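Local coordinates for protein 6-phospho-beta-glucosidase BglT (Thermotoga maritima, PDB 1UP7) that hydrolyses cellobiose 6'-phosphate to glucose 6-phosphate and glucose, using NAD+ and a manganese ion as cofactors, at residues 177-188 with 200-211. Residues are numbered along the deposited sequence; the frame is centred on the assembly and turned at random.
Sequences MFSARLEDVFLK and KVFVKGEDVTEK
The antiparallel beta hairpin of strands 185-190 and 195-203 is joined here at its open end, where V185 pairs with V203 and F186 with F202. The axes of strands 185-188 and 200-203 approach to 4.7 Å, their N-to-C directions 164° apart. F186 and F202 form a hydrogen-bonded pair: F186 N reaches F202 O at 2.8 Å, and F202 N returns to F186 O, which also lies in plane at the F202 ring edge. The pairing extends past V185 through K204 N to D184 O, 2.8 Å, where a water bonded to D184 O meets G205 N in the type I' turn. On the face of V185 and V203, F178 packs with CD2 3.7 Å from V203 CG2 and CZ 3.5 Å from V208 CB; with CG anti to its carbonyl carbon (chi1 -67°), its ring reaches from V203 to V208, and K211 CD lies at the ring edge. Replacing F178 with alanine would probably leave a gap beside V203 and V208 and take the ring edge from K211 CD. Helix 166-177 covers this valine face through I174, and V212 of helix 209-216 touches F178, while on the opposite face R344 of a second subunit makes a cation-pi contact with F202.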
loop_
_atom_site.group_PDB
_atom_site.type_symbol
_atom_site.label_atom_id
_atom_site.label_comp_id
_atom_site.label_asym_id
_atom_site.label_seq_id
_atom_site.Cartn_x
_atom_site.Cartn_y
_atom_site.Cartn_z
ATOM N N MET A 177 36.151 10.113 -12.843
ATOM C CA MET A 177 36.908 9.474 -11.757
ATOM C C MET A 177 37.465 8.113 -12.179
ATOM O O MET A 177 38.590 7.743 -11.839
ATOM C CB MET A 177 35.958 9.192 -10.592
ATOM C CG MET A 177 35.915 10.200 -9.463
ATOM S SD MET A 177 35.202 9.362 -8.016
ATOM C CE MET A 177 36.532 8.252 -7.595
ATOM N N PHE A 178 36.643 7.343 -12.886
ATOM C CA PHE A 178 36.958 5.939 -13.182
ATOM C C PHE A 178 37.309 5.699 -14.647
ATOM O O PHE A 178 37.433 4.550 -15.065
ATOM C CB PHE A 178 35.781 5.006 -12.791
ATOM C CG PHE A 178 35.530 4.932 -11.315
ATOM C CD1 PHE A 178 36.251 4.038 -10.522
ATOM C CD2 PHE A 178 34.602 5.780 -10.709
ATOM C CE1 PHE A 178 36.053 3.975 -9.144
ATOM C CE2 PHE A 178 34.398 5.724 -9.322
ATOM C CZ PHE A 178 35.136 4.822 -8.538
ATOM N N SER A 179 37.459 6.762 -15.437
ATOM C CA SER A 179 37.882 6.628 -16.840
ATOM C C SER A 179 36.879 5.792 -17.660
ATOM O O SER A 179 37.270 4.945 -18.489
ATOM C CB SER A 179 39.305 6.022 -16.952
ATOM O OG SER A 179 40.261 6.808 -16.245
ATOM N N ALA A 180 35.597 6.048 -17.424
ATOM C CA ALA A 180 34.538 5.247 -18.012
ATOM C C ALA A 180 33.584 6.146 -18.790
ATOM O O ALA A 180 33.685 7.367 -18.723
ATOM C CB ALA A 180 33.777 4.479 -16.901
ATOM N N ARG A 181 32.665 5.541 -19.533
ATOM C CA ARG A 181 31.580 6.276 -20.184
ATOM C C ARG A 181 30.414 6.535 -19.242
ATOM O O ARG A 181 30.237 5.850 -18.225
ATOM C CB ARG A 181 31.045 5.499 -21.390
ATOM C CG ARG A 181 32.035 5.289 -22.517
ATOM C CD ARG A 181 31.509 4.358 -23.623
ATOM N NE ARG A 181 31.292 2.981 -23.144
ATOM C CZ ARG A 181 30.234 2.217 -23.447
ATOM N NH1 ARG A 181 29.278 2.680 -24.250
ATOM N NH2 ARG A 181 30.134 0.983 -22.948
ATOM N N LEU A 182 29.607 7.522 -19.606
ATOM C CA LEU A 182 28.450 7.910 -18.833
ATOM C C LEU A 182 27.550 6.704 -18.571
ATOM O O LEU A 182 27.133 6.457 -17.445
ATOM C CB LEU A 182 27.654 9.005 -19.565
ATOM C CG LEU A 182 28.282 10.386 -19.878
ATOM C CD1 LEU A 182 27.195 11.238 -20.518
ATOM C CD2 LEU A 182 28.853 11.117 -18.660
ATOM N N GLU A 183 27.263 5.945 -19.612
ATOM C CA GLU A 183 26.348 4.822 -19.503
ATOM C C GLU A 183 26.913 3.648 -18.687
ATOM O O GLU A 183 26.158 2.757 -18.306
ATOM C CB GLU A 183 25.884 4.361 -20.886
ATOM C CG GLU A 183 27.019 3.966 -21.821
ATOM C CD GLU A 183 26.544 3.138 -23.002
ATOM O OE1 GLU A 183 25.498 3.492 -23.604
ATOM O OE2 GLU A 183 27.213 2.133 -23.330
ATOM N N ASP A 184 28.212 3.663 -18.399
ATOM C CA ASP A 184 28.817 2.678 -17.508
ATOM C C ASP A 184 28.477 2.930 -16.047
ATOM O O ASP A 184 28.670 2.045 -15.211
ATOM C CB ASP A 184 30.339 2.655 -17.672
ATOM C CG ASP A 184 30.783 2.316 -19.090
ATOM O OD1 ASP A 184 30.069 1.569 -19.800
ATOM O OD2 ASP A 184 31.870 2.727 -19.573
ATOM N N VAL A 185 27.979 4.127 -15.754
ATOM C CA VAL A 185 27.685 4.525 -14.390
ATOM C C VAL A 185 26.228 4.272 -14.071
ATOM O O VAL A 185 25.350 4.790 -14.735
ATOM C CB VAL A 185 27.948 6.031 -14.136
ATOM C CG1 VAL A 185 27.692 6.329 -12.654
ATOM C CG2 VAL A 185 29.378 6.422 -14.568
ATOM N N PHE A 186 25.974 3.512 -13.016
ATOM C CA PHE A 186 24.604 3.207 -12.630
ATOM C C PHE A 186 24.443 3.470 -11.127
ATOM O O PHE A 186 25.270 3.071 -10.323
ATOM C CB PHE A 186 24.308 1.749 -13.059
ATOM C CG PHE A 186 22.916 1.280 -12.747
ATOM C CD1 PHE A 186 22.621 0.711 -11.508
ATOM C CD2 PHE A 186 21.906 1.378 -13.703
ATOM C CE1 PHE A 186 21.320 0.275 -11.207
ATOM C CE2 PHE A 186 20.603 0.946 -13.411
ATOM C CZ PHE A 186 20.314 0.382 -12.157
ATOM N N LEU A 187 23.378 4.160 -10.769
ATOM C CA LEU A 187 23.189 4.693 -9.428
ATOM C C LEU A 187 21.938 4.158 -8.734
ATOM O O LEU A 187 20.905 3.951 -9.375
ATOM C CB LEU A 187 23.041 6.218 -9.520
ATOM C CG LEU A 187 24.255 7.167 -9.563
ATOM C CD1 LEU A 187 25.600 6.547 -9.851
ATOM C CD2 LEU A 187 23.978 8.290 -10.506
ATOM N N LYS A 188 22.018 3.950 -7.424
ATOM C CA LYS A 188 20.803 4.016 -6.630
ATOM C C LYS A 188 20.646 5.477 -6.220
ATOM O O LYS A 188 21.407 6.005 -5.403
ATOM C CB LYS A 188 20.789 3.070 -5.432
ATOM C CG LYS A 188 19.456 3.147 -4.703
ATOM C CD LYS A 188 19.371 2.153 -3.578
ATOM C CE LYS A 188 18.218 2.500 -2.649
ATOM N NZ LYS A 188 17.914 1.305 -1.782
ATOM N N LYS A 200 24.092 4.248 -3.645
ATOM C CA LYS A 200 25.035 3.292 -4.241
ATOM C C LYS A 200 25.562 3.801 -5.571
ATOM O O LYS A 200 24.842 4.452 -6.322
ATOM C CB LYS A 200 24.392 1.883 -4.432
ATOM C CG LYS A 200 23.713 1.315 -3.156
ATOM C CD LYS A 200 24.318 0.014 -2.672
ATOM C CE LYS A 200 25.047 0.143 -1.318
ATOM N NZ LYS A 200 26.304 -0.769 -1.299
ATOM N N VAL A 201 26.814 3.499 -5.857
ATOM C CA VAL A 201 27.409 3.823 -7.141
ATOM C C VAL A 201 28.025 2.582 -7.744
ATOM O O VAL A 201 28.824 1.901 -7.107
ATOM C CB VAL A 201 28.490 4.918 -7.066
ATOM C CG1 VAL A 201 29.062 5.158 -8.455
ATOM C CG2 VAL A 201 27.906 6.198 -6.564
ATOM N N PHE A 202 27.641 2.302 -8.981
ATOM C CA PHE A 202 28.196 1.201 -9.740
ATOM C C PHE A 202 28.854 1.738 -11.015
ATOM O O PHE A 202 28.261 2.555 -11.727
ATOM C CB PHE A 202 27.101 0.196 -10.156
ATOM C CG PHE A 202 26.407 -0.505 -9.007
ATOM C CD1 PHE A 202 25.267 0.055 -8.410
ATOM C CD2 PHE A 202 26.856 -1.745 -8.561
ATOM C CE1 PHE A 202 24.622 -0.616 -7.361
ATOM C CE2 PHE A 202 26.211 -2.413 -7.509
ATOM C CZ PHE A 202 25.095 -1.848 -6.912
ATOM N N VAL A 203 30.066 1.270 -11.301
ATOM C CA VAL A 203 30.749 1.600 -12.546
ATOM C C VAL A 203 31.120 0.293 -13.238
ATOM O O VAL A 203 31.849 -0.545 -12.683
ATOM C CB VAL A 203 32.012 2.449 -12.317
ATOM C CG1 VAL A 203 32.861 2.522 -13.615
ATOM C CG2 VAL A 203 31.617 3.832 -11.821
ATOM N N LYS A 204 30.616 0.117 -14.456
ATOM C CA LYS A 204 30.761 -1.163 -15.165
ATOM C C LYS A 204 30.385 -2.396 -14.297
ATOM O O LYS A 204 31.038 -3.446 -14.367
ATOM C CB LYS A 204 32.177 -1.329 -15.753
ATOM C CG LYS A 204 32.456 -0.450 -16.969
ATOM C CD LYS A 204 33.924 -0.537 -17.381
ATOM C CE LYS A 204 34.275 0.601 -18.339
ATOM N NZ LYS A 204 35.709 0.575 -18.775
ATOM N N GLY A 205 29.341 -2.242 -13.474
ATOM C CA GLY A 205 28.887 -3.304 -12.604
ATOM C C GLY A 205 29.578 -3.432 -11.268
ATOM O O GLY A 205 29.033 -4.092 -10.398
ATOM N N GLU A 206 30.765 -2.850 -11.097
ATOM C CA GLU A 206 31.410 -2.889 -9.787
ATOM C C GLU A 206 30.807 -1.826 -8.850
ATOM O O GLU A 206 30.629 -0.676 -9.242
ATOM C CB GLU A 206 32.941 -2.748 -9.877
ATOM C CG GLU A 206 33.578 -2.752 -8.484
ATOM C CD GLU A 206 35.081 -2.448 -8.448
ATOM O OE1 GLU A 206 35.728 -2.415 -9.527
ATOM O OE2 GLU A 206 35.607 -2.240 -7.318
ATOM N N ASP A 207 30.499 -2.252 -7.626
ATOM C CA ASP A 207 30.154 -1.369 -6.525
ATOM C C ASP A 207 31.399 -0.586 -6.063
ATOM O O ASP A 207 32.320 -1.141 -5.458
ATOM C CB ASP A 207 29.539 -2.189 -5.382
ATOM C CG ASP A 207 28.913 -1.322 -4.298
ATOM O OD1 ASP A 207 29.242 -0.118 -4.194
ATOM O OD2 ASP A 207 28.085 -1.768 -3.477
ATOM N N VAL A 208 31.399 0.709 -6.363
ATOM C CA VAL A 208 32.516 1.602 -6.074
ATOM C C VAL A 208 32.101 2.678 -5.089
ATOM O O VAL A 208 32.816 3.676 -4.914
ATOM C CB VAL A 208 33.019 2.243 -7.365
ATOM C CG1 VAL A 208 33.644 1.183 -8.266
ATOM C CG2 VAL A 208 31.871 2.978 -8.097
ATOM N N THR A 209 30.947 2.467 -4.451
ATOM C CA THR A 209 30.394 3.405 -3.466
ATOM C C THR A 209 31.437 3.900 -2.430
ATOM O O THR A 209 31.584 5.117 -2.257
ATOM C CB THR A 209 29.155 2.781 -2.768
ATOM O OG1 THR A 209 28.264 2.271 -3.761
ATOM C CG2 THR A 209 28.326 3.848 -2.041
ATOM N N GLU A 210 32.148 2.960 -1.795
ATOM C CA GLU A 210 33.163 3.260 -0.789
ATOM C C GLU A 210 34.234 4.184 -1.357
ATOM O O GLU A 210 34.572 5.205 -0.744
ATOM C CB GLU A 210 33.835 1.963 -0.256
ATOM C CG GLU A 210 33.158 1.297 0.953
ATOM C CD GLU A 210 32.415 2.282 1.865
ATOM O OE1 GLU A 210 33.061 3.089 2.595
ATOM O OE2 GLU A 210 31.163 2.259 1.852
ATOM N N LYS A 211 34.750 3.809 -2.526
ATOM C CA LYS A 211 35.781 4.560 -3.238
ATOM C C LYS A 211 35.343 5.985 -3.516
ATOM O O LYS A 211 36.142 6.905 -3.432
ATOM C CB LYS A 211 36.087 3.875 -4.563
ATOM C CG LYS A 211 37.142 2.825 -4.488
ATOM C CD LYS A 211 37.162 1.988 -5.774
ATOM C CE LYS A 211 38.031 0.763 -5.590
ATOM N NZ LYS A 211 37.385 -0.392 -6.264
HETATM O O HOH W 1 27.616 -0.072 -13.576
#